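Local structure of imidazoleglycerol-phosphate dehydratase (Staphylococcus aureus subsp. aureus, 2AE8) at residues 69-74 and 195-201. The protein catalyses the manganese-dependent dehydration of imidazoleglycerol phosphate to imidazoleacetol phosphate, the sixth step of histidine biosynthesis. Numbering follows the deposited sequence.
Sequences LFTFHS and KAFSRAL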
loop_
_atom_site.group_PDB
_atom_site.type_symbol
_atom_site.label_atom_id
_atom_site.label_comp_id
_atom_site.label_asym_id
_atom_site.label_seq_id
_atom_site.Cartn_x
_atom_site.Cartn_y
_atom_site.Cartn_z
ATOM N N LEU B 69 -7.366 43.843 -23.006
ATOM C CA LEU B 69 -6.915 43.861 -21.612
ATOM C C LEU B 69 -5.421 44.170 -21.490
ATOM O O LEU B 69 -4.995 44.971 -20.639
ATOM C CB LEU B 69 -7.242 42.513 -20.934
ATOM C CG LEU B 69 -8.684 42.365 -20.454
ATOM C CD1 LEU B 69 -9.013 40.895 -20.264
ATOM C CD2 LEU B 69 -8.933 43.152 -19.136
ATOM N N PHE B 70 -4.631 43.532 -22.345
ATOM C CA PHE B 70 -3.196 43.778 -22.420
ATOM C C PHE B 70 -2.920 45.277 -22.615
ATOM O O PHE B 70 -2.115 45.879 -21.893
ATOM C CB PHE B 70 -2.587 42.954 -23.558
ATOM C CG PHE B 70 -1.158 43.313 -23.883
ATOM C CD1 PHE B 70 -0.098 42.713 -23.200
ATOM C CD2 PHE B 70 -0.870 44.246 -24.886
ATOM C CE1 PHE B 70 1.234 43.043 -23.498
ATOM C CE2 PHE B 70 0.448 44.593 -25.189
ATOM C CZ PHE B 70 1.508 43.995 -24.491
ATOM N N THR B 71 -3.603 45.888 -23.578
ATOM C CA THR B 71 -3.341 47.310 -23.855
ATOM C C THR B 71 -3.603 48.171 -22.647
ATOM O O THR B 71 -2.751 48.981 -22.275
ATOM C CB THR B 71 -4.094 47.851 -25.098
ATOM O OG1 THR B 71 -5.507 47.770 -24.903
ATOM C CG2 THR B 71 -3.712 47.076 -26.308
ATOM N N PHE B 72 -4.746 47.969 -21.993
ATOM C CA PHE B 72 -5.111 48.767 -20.820
ATOM C C PHE B 72 -4.148 48.574 -19.658
ATOM O O PHE B 72 -3.743 49.543 -18.999
ATOM C CB PHE B 72 -6.545 48.440 -20.364
ATOM C CG PHE B 72 -7.019 49.278 -19.211
ATOM C CD1 PHE B 72 -7.730 50.457 -19.440
ATOM C CD2 PHE B 72 -6.752 48.904 -17.891
ATOM C CE1 PHE B 72 -8.170 51.245 -18.372
ATOM C CE2 PHE B 72 -7.176 49.688 -16.815
ATOM C CZ PHE B 72 -7.894 50.859 -17.058
ATOM N N HIS B 73 -3.785 47.324 -19.385
ATOM C CA HIS B 73 -2.972 47.031 -18.196
ATOM C C HIS B 73 -1.476 47.222 -18.359
ATOM O O HIS B 73 -0.785 47.396 -17.361
ATOM C CB HIS B 73 -3.288 45.629 -17.657
ATOM C CG HIS B 73 -4.654 45.536 -17.065
ATOM N ND1 HIS B 73 -4.927 45.942 -15.781
ATOM C CD2 HIS B 73 -5.838 45.150 -17.598
ATOM C CE1 HIS B 73 -6.216 45.783 -15.533
ATOM N NE2 HIS B 73 -6.791 45.305 -16.620
ATOM N N SER B 74 -0.982 47.166 -19.601
ATOM C CA SER B 74 0.430 47.440 -19.899
ATOM C C SER B 74 0.720 48.932 -20.141
ATOM O O SER B 74 1.870 49.360 -20.050
ATOM C CB SER B 74 0.909 46.656 -21.123
ATOM O OG SER B 74 0.269 47.102 -22.312
ATOM N N LYS B 195 -4.061 39.838 -17.335
ATOM C CA LYS B 195 -3.965 41.037 -16.509
ATOM C C LYS B 195 -2.621 41.133 -15.779
ATOM O O LYS B 195 -1.958 42.173 -15.803
ATOM C CB LYS B 195 -5.128 41.148 -15.510
ATOM C CG LYS B 195 -6.521 41.474 -16.141
ATOM C CD LYS B 195 -7.640 41.672 -15.075
ATOM C CE LYS B 195 -7.297 42.780 -14.043
ATOM N NZ LYS B 195 -8.486 43.150 -13.187
ATOM N N ALA B 196 -2.214 40.048 -15.130
ATOM C CA ALA B 196 -0.972 40.033 -14.375
ATOM C C ALA B 196 0.252 40.201 -15.269
ATOM O O ALA B 196 1.151 40.941 -14.914
ATOM C CB ALA B 196 -0.858 38.747 -13.545
ATOM N N PHE B 197 0.312 39.499 -16.394
ATOM C CA PHE B 197 1.449 39.651 -17.294
ATOM C C PHE B 197 1.579 41.101 -17.788
ATOM O O PHE B 197 2.672 41.662 -17.791
ATOM C CB PHE B 197 1.327 38.733 -18.512
ATOM C CG PHE B 197 2.408 38.975 -19.550
ATOM C CD1 PHE B 197 3.679 38.440 -19.383
ATOM C CD2 PHE B 197 2.153 39.778 -20.677
ATOM C CE1 PHE B 197 4.685 38.664 -20.322
ATOM C CE2 PHE B 197 3.152 40.021 -21.613
ATOM C CZ PHE B 197 4.423 39.457 -21.444
ATOM N N SER B 198 0.457 41.681 -18.225
ATOM C CA SER B 198 0.424 43.046 -18.770
ATOM C C SER B 198 0.922 44.038 -17.733
ATOM O O SER B 198 1.732 44.902 -18.040
ATOM C CB SER B 198 -0.996 43.438 -19.136
ATOM O OG SER B 198 -1.551 42.511 -20.026
ATOM N N ARG B 199 0.414 43.920 -16.512
ATOM C CA ARG B 199 0.774 44.833 -15.456
ATOM C C ARG B 199 2.234 44.685 -15.084
ATOM O O ARG B 199 2.930 45.677 -14.943
ATOM C CB ARG B 199 -0.109 44.643 -14.232
ATOM C CG ARG B 199 -1.520 45.155 -14.417
ATOM C CD ARG B 199 -2.013 45.777 -13.132
ATOM N NE ARG B 199 -2.904 46.896 -13.434
ATOM C CZ ARG B 199 -2.974 48.023 -12.732
ATOM N NH1 ARG B 199 -2.215 48.220 -11.655
ATOM N NH2 ARG B 199 -3.825 48.951 -13.110
ATOM N N ALA B 200 2.693 43.443 -14.932
ATOM C CA ALA B 200 4.100 43.163 -14.625
ATOM C C ALA B 200 5.017 43.716 -15.714
ATOM O O ALA B 200 6.070 44.295 -15.411
ATOM C CB ALA B 200 4.334 41.646 -14.470
ATOM N N LEU B 201 4.642 43.494 -16.971
ATOM C CA LEU B 201 5.384 44.045 -18.103
ATOM C C LEU B 201 5.407 45.569 -18.042
ATOM O O LEU B 201 6.474 46.165 -18.107
ATOM C CB LEU B 201 4.813 43.575 -19.450
ATOM C CG LEU B 201 5.524 44.138 -20.695
ATOM C CD1 LEU B 201 6.970 43.675 -20.797
ATOM C CD2 LEU B 201 4.759 43.815 -21.967
#
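Phe70 O is gripped twice by Ser74: by its backbone N and by OG, which sits 2.7 Å away, above the carbonyl plane, and is bonded to Leu76 N as well. Against these two residues, Ser198 is a small knob among Leu69, Phe70, His73 and Ser74. Its CB rests 3.5 Å from His73 CB, while OG, bonded to Phe194 O, lies 3.2 Å from Phe70 CA. The axes of segments 69-74 and 195-201 come within 7.6 Å, crossing at -36°, consistent with the small side chains of Ser198 and Ser74 here.

His73 ND1 takes a hydrogen bond from Arg199 NE, 3.2 Å long and nearly straight at 162°. It lies in both the imidazole and guanidinium planes, although these are turned 64° apart. Lys195 CG sits over one face of the imidazole in a CH-pi contact, and a bend at chi3 brings CE to 3.5 Å from His73 CE1. Phe72 CD2 lies over the opposite face. The ammonium of Lys195 goes on to Tyr118 OH of a second subunit.

Leu69 lies beside the metal ligands His65 and Glu191, so the pair backs the active site; residues 69-73 and Lys195 probably contribute to the substrate pocket.

Helices 61-74 and 186-205 thus pair inside the duplicated half-domain sandwich: Phe70 leans on strand 77-82 of one sheet, Phe197 on strand 128-135 of the other.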